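Side-chain contacts in arginine 3rd transport system periplasmic binding protein (Legionella pneumophila subsp. pneumophila str. Philadelphia 1, PDB 3KZG), which probably binds arginine in the periplasm and delivers it to an ABC-type transport system: residues Arg39-Thr44 with Asn209-Glu214; Ile31-Glu36 with Leu222-Glu227. One frame throughout, in Å; residues are numbered along the deposited sequence.

In the fold
Both contacts rest on helix 29-40, whose partners are the last two helices of the chain: helix 202-217 in interaction 1 and helix 220-228 in interaction 2. Their centres are about 13 Å apart, on the same side of the chain's centre, and each is partly buried, with one buried residue apiece: Ile211 in interaction 1, Leu33 in interaction 2. Interaction 1 lies farther out and is the more mixed, adding a water bridge between an arginine and a glutamate to its aliphatic packing. Interaction 2 is smaller and apolar in character, one leucine against a helix surface. Residues of the second subunit adjoin both.

Interaction 1 of 2, residues Arg39-Thr44 with Asn209-Glu214; sequences RRLHAT and NKILLE
Ile211 pushes its two branches against the stem of Arg40 and a methyl of Leu41; Arg40 and Ile211 supply most of the 200 Å² buried here. The CG2 methyl of Ile211 touches Arg40 at CD, 3.4 Å away, while its CD1 methyl lies 3.5 Å from Arg40 CB; one isoleucine thus fills the side of the arginine chain from its root to its third carbon. At a chi1 of -67°, CG1 of Ile211 stands beside the backbone N and CG2 anti to it, and the two branches spread along the Arg40 stem. Leu41 adds a looser apolar touch, its CD2 4.1 Å from Ile211 CG1, and the same leucine also packs on Lys207 and Ile208 of helix 202-217.

The polar part belongs to the far end of Arg40. Its chain runs extended from CG to NE, carrying the guanidinium past Ile211 toward Glu214. The two charged groups do not meet directly: one water, in plane at the guanidinium edge, accepts from Arg40 NH1 at 2.9 Å and donates to Glu214 OE1 at 2.7 Å. Direct charge pairing for Arg40 comes from salt bridges of NE to Glu36 and of NH1 to Asp218, so NH1 has both a water and a carboxylate. These partners would restrain the rotation of the guanidinium.

In the backbone, His42, with a positive phi of 64°, leaves the helical conformation in a Schellman motif at the end of this helix, its N bonded weakly to Arg39 O. The contact thereby joins a capped helix end, from which the chain turns into strand 44-50, to the penultimate helix of a periplasmic solute-binding protein fold.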
ATOM      1  N   ARG A  39      23.655  -3.199 -11.583  1.00 27.88           N
ATOM      2  CA  ARG A  39      23.315  -4.617 -11.665  1.00 29.93           C
ATOM      3  C   ARG A  39      22.140  -4.823 -12.614  1.00 29.13           C
ATOM      4  O   ARG A  39      22.051  -5.847 -13.296  1.00 28.60           O
ATOM      5  CB  ARG A  39      22.985  -5.201 -10.285  1.00 33.07           C
ATOM      6  CG  ARG A  39      21.753  -4.640  -9.608  1.00 39.70           C
ATOM      7  CD  ARG A  39      21.505  -5.353  -8.276  1.00 44.24           C
ATOM      8  NE  ARG A  39      20.968  -6.700  -8.456  1.00 46.96           N
ATOM      9  CZ  ARG A  39      19.711  -6.963  -8.803  1.00 48.38           C
ATOM     10  NH1 ARG A  39      18.854  -5.972  -9.005  1.00 49.02           N
ATOM     11  NH2 ARG A  39      19.311  -8.218  -8.956  1.00 49.83           N
ATOM     12  N   ARG A  40      21.244  -3.842 -12.654  1.00 26.74           N
ATOM     13  CA  ARG A  40      20.085  -3.903 -13.534  1.00 26.21           C
ATOM     14  C   ARG A  40      20.553  -3.684 -14.967  1.00 24.97           C
ATOM     15  O   ARG A  40      19.915  -4.131 -15.913  1.00 23.67           O
ATOM     16  CB  ARG A  40      19.051  -2.850 -13.121  1.00 24.65           C
ATOM     17  CG  ARG A  40      18.332  -3.228 -11.835  1.00 24.40           C
ATOM     18  CD  ARG A  40      17.433  -2.121 -11.309  1.00 25.12           C
ATOM     19  NE  ARG A  40      16.834  -2.514 -10.039  1.00 22.68           N
ATOM     20  CZ  ARG A  40      15.593  -2.964  -9.894  1.00 23.29           C
ATOM     21  NH1 ARG A  40      14.789  -3.080 -10.946  1.00 24.77           N
ATOM     22  NH2 ARG A  40      15.160  -3.318  -8.692  1.00 22.74           N
ATOM     23  N   LEU A  41      21.681  -2.994 -15.109  1.00 26.35           N
ATOM     24  CA  LEU A  41      22.275  -2.736 -16.411  1.00 27.16           C
ATOM     25  C   LEU A  41      23.136  -3.942 -16.781  1.00 29.18           C
ATOM     26  O   LEU A  41      23.676  -4.016 -17.884  1.00 29.46           O
ATOM     27  CB  LEU A  41      23.150  -1.479 -16.367  1.00 25.77           C
ATOM     28  CG  LEU A  41      22.441  -0.123 -16.309  1.00 25.05           C
ATOM     29  CD1 LEU A  41      23.456   0.999 -16.122  1.00 24.67           C
ATOM     30  CD2 LEU A  41      21.651   0.081 -17.593  1.00 25.19           C
ATOM     31  N   HIS A  42      23.253  -4.885 -15.848  1.00 31.51           N
ATOM     32  CA  HIS A  42      24.054  -6.093 -16.048  1.00 34.98           C
ATOM     33  C   HIS A  42      25.528  -5.727 -16.203  1.00 36.29           C
ATOM     34  O   HIS A  42      26.280  -6.407 -16.901  1.00 37.80           O
ATOM     35  CB  HIS A  42      23.578  -6.850 -17.294  1.00 35.08           C
ATOM     36  CG  HIS A  42      22.149  -7.291 -17.226  1.00 37.09           C
ATOM     37  ND1 HIS A  42      21.447  -7.714 -18.336  1.00 38.96           N
ATOM     38  CD2 HIS A  42      21.288  -7.379 -16.185  1.00 38.01           C
ATOM     39  CE1 HIS A  42      20.218  -8.039 -17.982  1.00 38.77           C
ATOM     40  NE2 HIS A  42      20.095  -7.845 -16.681  1.00 39.03           N
ATOM     41  N   ALA A  43      25.932  -4.643 -15.549  1.00 36.69           N
ATOM     42  CA  ALA A  43      27.310  -4.184 -15.608  1.00 36.97           C
ATOM     43  C   ALA A  43      27.913  -4.043 -14.214  1.00 37.02           C
ATOM     44  O   ALA A  43      27.250  -3.591 -13.280  1.00 37.99           O
ATOM     45  CB  ALA A  43      27.379  -2.849 -16.336  1.00 35.63           C
ATOM     46  N   THR A  44      29.175  -4.440 -14.075  1.00 36.35           N
ATOM     47  CA  THR A  44      29.860  -4.322 -12.798  1.00 35.36           C
ATOM     48  C   THR A  44      30.089  -2.839 -12.536  1.00 34.46           C
ATOM     49  O   THR A  44      30.223  -2.049 -13.472  1.00 34.95           O
ATOM     50  CB  THR A  44      31.206  -5.076 -12.809  1.00 36.10           C
ATOM     51  OG1 THR A  44      31.986  -4.657 -13.935  1.00 36.57           O
ATOM     52  CG2 THR A  44      30.969  -6.578 -12.889  1.00 36.29           C
ATOM     53  N   ASN A 209      17.377   5.673 -17.321  1.00 13.58           N
ATOM     54  CA  ASN A 209      16.074   6.247 -17.016  1.00 12.99           C
ATOM     55  C   ASN A 209      15.039   5.130 -16.886  1.00 13.61           C
ATOM     56  O   ASN A 209      14.245   5.117 -15.939  1.00 13.70           O
ATOM     57  CB  ASN A 209      15.655   7.251 -18.097  1.00 13.36           C
ATOM     58  CG  ASN A 209      16.475   8.529 -18.048  1.00 12.99           C
ATOM     59  OD1 ASN A 209      17.152   8.804 -17.053  1.00 14.76           O
ATOM     60  ND2 ASN A 209      16.414   9.322 -19.118  1.00 10.48           N
ATOM     61  N   LYS A 210      15.046   4.191 -17.828  1.00 13.25           N
ATOM     62  CA  LYS A 210      14.110   3.082 -17.767  1.00 15.25           C
ATOM     63  C   LYS A 210      14.305   2.324 -16.459  1.00 14.57           C
ATOM     64  O   LYS A 210      13.330   1.986 -15.790  1.00 13.11           O
ATOM     65  CB  LYS A 210      14.293   2.137 -18.962  1.00 19.42           C
ATOM     66  CG  LYS A 210      13.867   2.758 -20.284  1.00 25.24           C
ATOM     67  CD  LYS A 210      13.566   1.717 -21.367  1.00 28.79           C
ATOM     68  CE  LYS A 210      14.815   0.987 -21.833  1.00 31.45           C
ATOM     69  NZ  LYS A 210      14.547   0.158 -23.046  1.00 32.00           N
ATOM     70  N   ILE A 211      15.564   2.082 -16.088  1.00 14.71           N
ATOM     71  CA  ILE A 211      15.888   1.374 -14.851  1.00 13.82           C
ATOM     72  C   ILE A 211      15.337   2.117 -13.634  1.00 14.11           C
ATOM     73  O   ILE A 211      14.799   1.499 -12.713  1.00 13.31           O
ATOM     74  CB  ILE A 211      17.429   1.213 -14.658  1.00 16.57           C
ATOM     75  CG1 ILE A 211      18.012   0.284 -15.725  1.00 17.92           C
ATOM     76  CG2 ILE A 211      17.733   0.642 -13.276  1.00 15.38           C
ATOM     77  CD1 ILE A 211      17.400  -1.100 -15.727  1.00 19.83           C
ATOM     78  N   LEU A 212      15.492   3.440 -13.629  1.00 11.53           N
ATOM     79  CA  LEU A 212      15.001   4.263 -12.525  1.00 13.23           C
ATOM     80  C   LEU A 212      13.483   4.157 -12.410  1.00 13.06           C
ATOM     81  O   LEU A 212      12.941   4.124 -11.306  1.00 13.70           O
ATOM     82  CB  LEU A 212      15.400   5.732 -12.729  1.00 13.42           C
ATOM     83  CG  LEU A 212      16.865   6.112 -12.466  1.00 13.65           C
ATOM     84  CD1 LEU A 212      17.103   7.562 -12.897  1.00 16.30           C
ATOM     85  CD2 LEU A 212      17.181   5.939 -10.982  1.00 15.42           C
ATOM     86  N   LEU A 213      12.803   4.112 -13.553  1.00 12.12           N
ATOM     87  CA  LEU A 213      11.353   3.988 -13.560  1.00 11.40           C
ATOM     88  C   LEU A 213      10.931   2.612 -13.029  1.00 12.43           C
ATOM     89  O   LEU A 213       9.985   2.508 -12.253  1.00 12.74           O
ATOM     90  CB  LEU A 213      10.811   4.213 -14.976  1.00  9.26           C
ATOM     91  CG  LEU A 213      10.926   5.661 -15.480  1.00 13.39           C
ATOM     92  CD1 LEU A 213      10.528   5.760 -16.943  1.00 10.04           C
ATOM     93  CD2 LEU A 213      10.046   6.558 -14.614  1.00 12.18           C
ATOM     94  N   GLU A 214      11.651   1.563 -13.424  1.00 12.80           N
ATOM     95  CA  GLU A 214      11.329   0.210 -12.973  1.00 13.72           C
ATOM     96  C   GLU A 214      11.616   0.037 -11.482  1.00 14.35           C
ATOM     97  O   GLU A 214      10.977  -0.774 -10.814  1.00 17.76           O
ATOM     98  CB  GLU A 214      12.123  -0.806 -13.799  1.00 18.57           C
ATOM     99  CG  GLU A 214      12.008  -0.530 -15.292  1.00 20.23           C
ATOM    100  CD  GLU A 214      12.869  -1.426 -16.149  1.00 21.72           C
ATOM    101  OE1 GLU A 214      14.040  -1.656 -15.791  1.00 21.77           O
ATOM    102  OE2 GLU A 214      12.372  -1.886 -17.198  1.00 24.92           O
TER
HETATM  103  O   HOH W   1      15.346  -2.801 -13.786  1.00 25.44           O

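Interaction 2 of 2, residues Ile31-Glu36 with Leu222-Glu227; sequences IDLMQE and LRLYSE
Leu224 reaches from helix 220-228 to the CB of Asp32 and to the backbone and CB of Leu33. Its CD1 meets Asp32, 3.8 Å from CB, and also borders the carboxylate, 4.1 Å from OD2. CD2 of Leu224 lies between Asp32 CB and the backbone of Leu33, with Leu33 N and Leu33 CA each 3.8 Å away and Leu33 CB at 4.2 Å. The leucine therefore meets the surface of helix 29-40 itself, more than the ends of its side chains. With CG anti to the backbone N (chi1 180°), Leu224 holds its methyls out from its own helix toward this surface. Leu33 turns its CG elsewhere and packs on Met215 of helix 202-217 and on Tyr87.

The packing places the chain's last helix beside the first helix of a family 3 solute-binding protein, so that the C-terminal end of the polypeptide returns to the lobe in which it starts. On the other side of helix 29-40, Ile31 and Met34, the latter a selenomethionine, pack on Phe47 of strand 44-50.

Charged groups edge the contact without bonding across it. Asp32 OD2 is hydrogen-bonded to Tyr228 OH, just beyond 222-227. Glu36 OE2 forms a salt bridge with Arg39 NH1, and Arg223 NH2 stays 6.6 Å from Glu36 OE2, a distance at which attraction would be weak at most. Farther round helix 220-228, Leu222 and Tyr225 pack on Ala217 of the second subunit.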
ATOM      1  N   ILE A  31      25.988   5.809  -3.467  1.00 17.50           N
ATOM      2  CA  ILE A  31      26.716   4.580  -3.733  1.00 16.13           C
ATOM      3  C   ILE A  31      25.749   3.424  -3.934  1.00 16.97           C
ATOM      4  O   ILE A  31      25.833   2.711  -4.934  1.00 17.01           O
ATOM      5  CB  ILE A  31      27.679   4.224  -2.573  1.00 17.36           C
ATOM      6  CG1 ILE A  31      28.603   5.408  -2.269  1.00 18.13           C
ATOM      7  CG2 ILE A  31      28.481   2.978  -2.927  1.00 16.60           C
ATOM      8  CD1 ILE A  31      29.341   5.968  -3.468  1.00 18.50           C
ATOM      9  N   ASP A  32      24.835   3.246  -2.982  1.00 17.51           N
ATOM     10  CA  ASP A  32      23.859   2.167  -3.046  1.00 16.24           C
ATOM     11  C   ASP A  32      22.939   2.283  -4.266  1.00 16.08           C
ATOM     12  O   ASP A  32      22.596   1.278  -4.891  1.00 14.82           O
ATOM     13  CB  ASP A  32      22.999   2.122  -1.771  1.00 18.75           C
ATOM     14  CG  ASP A  32      23.801   1.786  -0.511  1.00 21.80           C
ATOM     15  OD1 ASP A  32      24.890   1.181  -0.618  1.00 22.41           O
ATOM     16  OD2 ASP A  32      23.323   2.119   0.599  1.00 22.85           O
ATOM     17  N   LEU A  33      22.537   3.502  -4.604  1.00 15.41           N
ATOM     18  CA  LEU A  33      21.659   3.693  -5.755  1.00 15.71           C
ATOM     19  C   LEU A  33      22.359   3.277  -7.043  1.00 16.79           C
ATOM     20  O   LEU A  33      21.868   2.422  -7.782  1.00 14.68           O
ATOM     21  CB  LEU A  33      21.216   5.153  -5.865  1.00 14.62           C
ATOM     22  CG  LEU A  33      20.301   5.420  -7.060  1.00 14.97           C
ATOM     23  CD1 LEU A  33      19.058   4.539  -6.956  1.00 15.58           C
ATOM     24  CD2 LEU A  33      19.923   6.878  -7.110  1.00 15.94           C
HETATM   25  N   MSE A  34      23.505   3.897  -7.304  1.00 19.19           N
HETATM   26  CA  MSE A  34      24.307   3.617  -8.493  1.00 22.57           C
HETATM   27  C   MSE A  34      24.621   2.124  -8.585  1.00 22.46           C
HETATM   28  O   MSE A  34      24.522   1.519  -9.653  1.00 21.77           O
HETATM   29  CB  MSE A  34      25.608   4.427  -8.434  1.00 25.50           C
HETATM   30  CG  MSE A  34      26.383   4.517  -9.754  1.00 30.08           C
HETATM   31 SE   MSE A  34      25.298   5.181 -11.209  1.00 41.30          SE
HETATM   32  CE  MSE A  34      25.508   7.086 -10.940  1.00 37.01           C
ATOM     33  N   GLN A  35      24.995   1.535  -7.453  1.00 24.08           N
ATOM     34  CA  GLN A  35      25.315   0.111  -7.393  1.00 24.75           C
ATOM     35  C   GLN A  35      24.151  -0.716  -7.935  1.00 23.42           C
ATOM     36  O   GLN A  35      24.338  -1.601  -8.769  1.00 22.99           O
ATOM     37  CB  GLN A  35      25.602  -0.294  -5.945  1.00 27.79           C
ATOM     38  CG  GLN A  35      26.059  -1.730  -5.755  1.00 32.24           C
ATOM     39  CD  GLN A  35      27.431  -1.994  -6.353  1.00 36.29           C
ATOM     40  OE1 GLN A  35      27.579  -2.119  -7.571  1.00 38.80           O
ATOM     41  NE2 GLN A  35      28.445  -2.070  -5.496  1.00 34.56           N
ATOM     42  N   GLU A  36      22.948  -0.418  -7.459  1.00 22.08           N
ATOM     43  CA  GLU A  36      21.748  -1.132  -7.886  1.00 22.11           C
ATOM     44  C   GLU A  36      21.434  -0.916  -9.375  1.00 21.07           C
ATOM     45  O   GLU A  36      21.046  -1.852 -10.073  1.00 20.74           O
ATOM     46  CB  GLU A  36      20.563  -0.697  -7.020  1.00 24.59           C
ATOM     47  CG  GLU A  36      19.236  -1.329  -7.368  1.00 26.42           C
ATOM     48  CD  GLU A  36      19.270  -2.839  -7.332  1.00 30.34           C
ATOM     49  OE1 GLU A  36      20.099  -3.398  -6.585  1.00 30.08           O
ATOM     50  OE2 GLU A  36      18.453  -3.467  -8.040  1.00 31.08           O
ATOM     51  N   LEU A 222      11.862   2.987  -3.263  1.00 16.35           N
ATOM     52  CA  LEU A 222      11.251   3.437  -2.018  1.00 15.91           C
ATOM     53  C   LEU A 222      11.968   2.856  -0.807  1.00 15.85           C
ATOM     54  O   LEU A 222      12.264   3.577   0.149  1.00 15.77           O
ATOM     55  CB  LEU A 222       9.773   3.046  -1.973  1.00 14.84           C
ATOM     56  CG  LEU A 222       8.998   3.519  -0.736  1.00 17.33           C
ATOM     57  CD1 LEU A 222       9.132   5.031  -0.588  1.00 18.11           C
ATOM     58  CD2 LEU A 222       7.536   3.135  -0.866  1.00 17.57           C
ATOM     59  N   ARG A 223      12.252   1.557  -0.856  1.00 17.29           N
ATOM     60  CA  ARG A 223      12.933   0.891   0.243  1.00 20.53           C
ATOM     61  C   ARG A 223      14.281   1.542   0.535  1.00 20.49           C
ATOM     62  O   ARG A 223      14.588   1.869   1.680  1.00 21.60           O
ATOM     63  CB  ARG A 223      13.124  -0.597  -0.065  1.00 25.20           C
ATOM     64  CG  ARG A 223      13.762  -1.374   1.083  1.00 30.22           C
ATOM     65  CD  ARG A 223      13.751  -2.885   0.858  1.00 35.10           C
ATOM     66  NE  ARG A 223      14.516  -3.286  -0.320  1.00 40.47           N
ATOM     67  CZ  ARG A 223      14.001  -3.441  -1.536  1.00 42.03           C
ATOM     68  NH1 ARG A 223      12.706  -3.234  -1.746  1.00 43.61           N
ATOM     69  NH2 ARG A 223      14.783  -3.798  -2.546  1.00 41.95           N
ATOM     70  N   LEU A 224      15.084   1.752  -0.501  1.00 19.96           N
ATOM     71  CA  LEU A 224      16.387   2.370  -0.301  1.00 18.73           C
ATOM     72  C   LEU A 224      16.240   3.795   0.220  1.00 19.03           C
ATOM     73  O   LEU A 224      16.855   4.174   1.221  1.00 18.52           O
ATOM     74  CB  LEU A 224      17.174   2.383  -1.606  1.00 19.24           C
ATOM     75  CG  LEU A 224      18.561   3.013  -1.509  1.00 19.31           C
ATOM     76  CD1 LEU A 224      19.435   2.203  -0.545  1.00 19.33           C
ATOM     77  CD2 LEU A 224      19.182   3.067  -2.901  1.00 21.39           C
ATOM     78  N   TYR A 225      15.414   4.582  -0.460  1.00 17.74           N
ATOM     79  CA  TYR A 225      15.192   5.964  -0.070  1.00 18.33           C
ATOM     80  C   TYR A 225      14.764   6.097   1.392  1.00 20.28           C
ATOM     81  O   TYR A 225      15.274   6.950   2.125  1.00 17.86           O
ATOM     82  CB  TYR A 225      14.121   6.593  -0.963  1.00 18.11           C
ATOM     83  CG  TYR A 225      13.908   8.058  -0.700  1.00 18.32           C
ATOM     84  CD1 TYR A 225      14.647   9.025  -1.379  1.00 18.45           C
ATOM     85  CD2 TYR A 225      12.983   8.484   0.257  1.00 18.50           C
ATOM     86  CE1 TYR A 225      14.464  10.384  -1.108  1.00 19.97           C
ATOM     87  CE2 TYR A 225      12.801   9.825   0.532  1.00 17.66           C
ATOM     88  CZ  TYR A 225      13.541  10.770  -0.151  1.00 19.84           C
ATOM     89  OH  TYR A 225      13.354  12.099   0.140  1.00 24.27           O
ATOM     90  N   SER A 226      13.831   5.250   1.814  1.00 21.81           N
ATOM     91  CA  SER A 226      13.324   5.305   3.178  1.00 23.98           C
ATOM     92  C   SER A 226      14.378   4.942   4.216  1.00 24.99           C
ATOM     93  O   SER A 226      14.367   5.478   5.321  1.00 23.57           O
ATOM     94  CB  SER A 226      12.094   4.399   3.324  1.00 25.39           C
ATOM     95  OG  SER A 226      12.423   3.036   3.116  1.00 29.81           O
ATOM     96  N   GLU A 227      15.294   4.044   3.858  1.00 26.74           N
ATOM     97  CA  GLU A 227      16.357   3.632   4.779  1.00 27.83           C
ATOM     98  C   GLU A 227      17.256   4.815   5.139  1.00 26.11           C
ATOM     99  O   GLU A 227      17.829   4.865   6.224  1.00 27.04           O
ATOM    100  CB  GLU A 227      17.225   2.530   4.154  1.00 31.66           C
ATOM    101  CG  GLU A 227      16.480   1.267   3.748  1.00 36.65           C
ATOM    102  CD  GLU A 227      17.405   0.183   3.219  1.00 41.63           C
ATOM    103  OE1 GLU A 227      18.134  -0.433   4.029  1.00 44.07           O
ATOM    104  OE2 GLU A 227      17.410  -0.052   1.990  1.00 44.19           O
TER